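Local coordinates for protein sugar-binding transcriptional regulator, LacI family (Enterococcus faecalis, PDB 3CS3) that probably acts as a DNA-binding transcriptional regulator of the LacI family whose C-terminal domain, the part crystallised, is thought to sense a sugar, at residues A16-S21 / G156-P161. Residues are numbered along the deposited sequence; the frame is centred on the assembly and turned at random.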
ATOM      1  N   ALA A  16      -1.941  10.043   3.479  1.00 44.53           N
ATOM      2  CA  ALA A  16      -3.238  10.339   2.875  1.00 53.46           C
ATOM      3  C   ALA A  16      -3.944   9.099   2.322  1.00 58.86           C
ATOM      4  O   ALA A  16      -5.157   9.118   2.099  1.00 68.95           O
ATOM      5  CB  ALA A  16      -3.066  11.374   1.789  1.00 47.77           C
ATOM      6  N   ASP A  17      -3.178   8.030   2.128  1.00 64.54           N
ATOM      7  CA  ASP A  17      -3.633   6.791   1.471  1.00 78.56           C
ATOM      8  C   ASP A  17      -4.180   6.926   0.043  1.00 81.87           C
ATOM      9  O   ASP A  17      -5.199   6.328  -0.313  1.00 80.70           O
ATOM     10  CB  ASP A  17      -4.537   5.922   2.364  1.00 80.91           C
ATOM     11  CG  ASP A  17      -3.783   4.761   3.008  1.00 88.64           C
ATOM     12  OD1 ASP A  17      -4.272   3.614   2.924  1.00 92.38           O
ATOM     13  OD2 ASP A  17      -2.696   4.988   3.587  1.00 85.26           O
ATOM     14  N   TYR A  18      -3.501   7.750  -0.753  1.00 85.81           N
ATOM     15  CA  TYR A  18      -3.423   7.499  -2.183  1.00 85.29           C
ATOM     16  C   TYR A  18      -2.111   6.761  -2.434  1.00 88.91           C
ATOM     17  O   TYR A  18      -2.118   5.607  -2.870  1.00 90.88           O
ATOM     18  CB  TYR A  18      -3.551   8.765  -3.063  1.00 79.68           C
ATOM     19  CG  TYR A  18      -2.983  10.069  -2.525  1.00 76.82           C
ATOM     20  CD1 TYR A  18      -3.829  11.058  -2.027  1.00 73.36           C
ATOM     21  CD2 TYR A  18      -1.610  10.341  -2.566  1.00 77.17           C
ATOM     22  CE1 TYR A  18      -3.325  12.262  -1.557  1.00 68.50           C
ATOM     23  CE2 TYR A  18      -1.092  11.542  -2.082  1.00 66.93           C
ATOM     24  CZ  TYR A  18      -1.956  12.498  -1.579  1.00 71.62           C
ATOM     25  OH  TYR A  18      -1.453  13.688  -1.101  1.00 70.53           O
ATOM     26  N   GLY A  19      -1.004   7.402  -2.060  1.00 87.54           N
ATOM     27  CA  GLY A  19       0.344   7.037  -2.485  1.00 86.93           C
ATOM     28  C   GLY A  19       0.952   5.706  -2.082  1.00 89.06           C
ATOM     29  O   GLY A  19       2.170   5.613  -1.923  1.00 89.43           O
ATOM     30  N   GLY A  20       0.116   4.673  -1.953  1.00 88.10           N
ATOM     31  CA  GLY A  20       0.553   3.318  -1.607  1.00 85.97           C
ATOM     32  C   GLY A  20       1.470   2.692  -2.642  1.00 86.48           C
ATOM     33  O   GLY A  20       2.029   1.615  -2.421  1.00 91.90           O
ATOM     34  N   SER A  21       1.620   3.381  -3.770  1.00 79.09           N
ATOM     35  CA  SER A  21       2.546   2.991  -4.815  1.00 78.29           C
ATOM     36  C   SER A  21       3.979   3.410  -4.457  1.00 80.15           C
ATOM     37  O   SER A  21       4.944   2.910  -5.044  1.00 83.01           O
ATOM     38  CB  SER A  21       2.107   3.596  -6.154  1.00 79.88           C
ATOM     39  OG  SER A  21       2.824   4.781  -6.470  1.00 73.75           O
ATOM     40  N   GLY A 156      -8.009  15.620 -10.848  1.00 52.73           N
ATOM     41  CA  GLY A 156      -8.052  14.310 -10.194  1.00 47.84           C
ATOM     42  C   GLY A 156      -7.724  14.499  -8.728  1.00 45.20           C
ATOM     43  O   GLY A 156      -7.737  15.626  -8.233  1.00 44.93           O
ATOM     44  N   ASP A 157      -7.428  13.409  -8.026  1.00 51.47           N
ATOM     45  CA  ASP A 157      -7.164  13.483  -6.584  1.00 51.39           C
ATOM     46  C   ASP A 157      -6.007  12.593  -6.119  1.00 51.19           C
ATOM     47  O   ASP A 157      -5.933  12.225  -4.938  1.00 55.76           O
ATOM     48  CB  ASP A 157      -8.445  13.197  -5.778  1.00 53.33           C
ATOM     49  CG  ASP A 157      -9.124  11.886  -6.175  1.00 61.42           C
ATOM     50  OD1 ASP A 157      -8.447  10.978  -6.698  1.00 60.55           O
ATOM     51  OD2 ASP A 157     -10.347  11.760  -5.950  1.00 69.75           O
ATOM     52  N   PHE A 158      -5.126  12.258  -7.066  1.00 47.36           N
ATOM     53  CA  PHE A 158      -3.965  11.362  -6.888  1.00 44.93           C
ATOM     54  C   PHE A 158      -4.309   9.868  -6.783  1.00 47.62           C
ATOM     55  O   PHE A 158      -3.413   9.023  -6.787  1.00 47.21           O
ATOM     56  CB  PHE A 158      -3.049  11.799  -5.727  1.00 40.61           C
ATOM     57  CG  PHE A 158      -2.129  12.947  -6.060  1.00 46.37           C
ATOM     58  CD1 PHE A 158      -1.559  13.073  -7.330  1.00 44.86           C
ATOM     59  CD2 PHE A 158      -1.794  13.881  -5.082  1.00 44.70           C
ATOM     60  CE1 PHE A 158      -0.693  14.135  -7.627  1.00 39.04           C
ATOM     61  CE2 PHE A 158      -0.932  14.944  -5.370  1.00 46.08           C
ATOM     62  CZ  PHE A 158      -0.378  15.066  -6.644  1.00 38.98           C
ATOM     63  N   THR A 159      -5.598   9.544  -6.705  1.00 48.35           N
ATOM     64  CA  THR A 159      -6.023   8.157  -6.576  1.00 51.95           C
ATOM     65  C   THR A 159      -6.350   7.579  -7.937  1.00 53.68           C
ATOM     66  O   THR A 159      -6.681   8.314  -8.864  1.00 60.06           O
ATOM     67  CB  THR A 159      -7.254   7.989  -5.651  1.00 50.89           C
ATOM     68  OG1 THR A 159      -8.440   8.403  -6.341  1.00 56.05           O
ATOM     69  CG2 THR A 159      -7.099   8.792  -4.359  1.00 55.20           C
ATOM     70  N   GLU A 160      -6.270   6.256  -8.032  1.00 57.11           N
ATOM     71  CA  GLU A 160      -6.564   5.505  -9.258  1.00 59.69           C
ATOM     72  C   GLU A 160      -8.001   5.656  -9.832  1.00 57.09           C
ATOM     73  O   GLU A 160      -8.142   5.782 -11.056  1.00 54.54           O
ATOM     74  CB  GLU A 160      -6.161   4.031  -9.069  1.00 59.64           C
ATOM     75  CG  GLU A 160      -6.426   3.107 -10.244  1.00 67.03           C
ATOM     76  CD  GLU A 160      -5.991   1.679  -9.974  1.00 73.46           C
ATOM     77  OE1 GLU A 160      -4.832   1.471  -9.554  1.00 83.86           O
ATOM     78  OE2 GLU A 160      -6.809   0.761 -10.193  1.00 83.89           O
ATOM     79  N   PRO A 161      -9.062   5.633  -8.975  1.00 53.61           N
ATOM     80  CA  PRO A 161     -10.419   5.935  -9.483  1.00 55.42           C
ATOM     81  C   PRO A 161     -10.587   7.245 -10.271  1.00 53.38           C
ATOM     82  O   PRO A 161     -11.377   7.280 -11.215  1.00 56.05           O
ATOM     83  CB  PRO A 161     -11.267   5.989  -8.206  1.00 56.71           C
ATOM     84  CG  PRO A 161     -10.570   5.095  -7.264  1.00 49.33           C
ATOM     85  CD  PRO A 161      -9.111   5.266  -7.543  1.00 50.49           C
TER
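Y18 lays one face of its phenol ring over the CB of F158, a CH-pi contact in which that carbon stands 3.8 Å from the ring centroid and only 16° off the ring normal. F158 CB is displaced towards the inner end of the ring, 3.6 Å from Y18 CG. Farther out the two rings meet obliquely, their planes at 57°, and F158 CD2 comes within 3.8 Å of Y18 CZ. With CG between the backbone N and the carbonyl carbon but swung towards the N (chi1 34°), the Y18 ring is set over F158. At the root of the same side chain, Y18 CB rests against the methyl T159 CG2 at 3.8 Å.

The chain that presents F158 and T159 is shaped by an Asx turn. D157 OD1 accepts the backbone N of T159 at 3.2 Å and the hydroxyl OG1 of T159 at 2.6 Å, both from the same face of the carboxylate, and S162 OG also bonds to it. N185 ND2 is hydrogen-bonded to F158 O, and the side chain of F158 also touches P127, F184 and M188.

The contact bridges the cleft between two lobes, as in periplasmic binding protein-like folds: the loop joining strand 10-15 to helix 23-35 meets the turn between strand 151-155 and helix 160-170, beside helix 186-196.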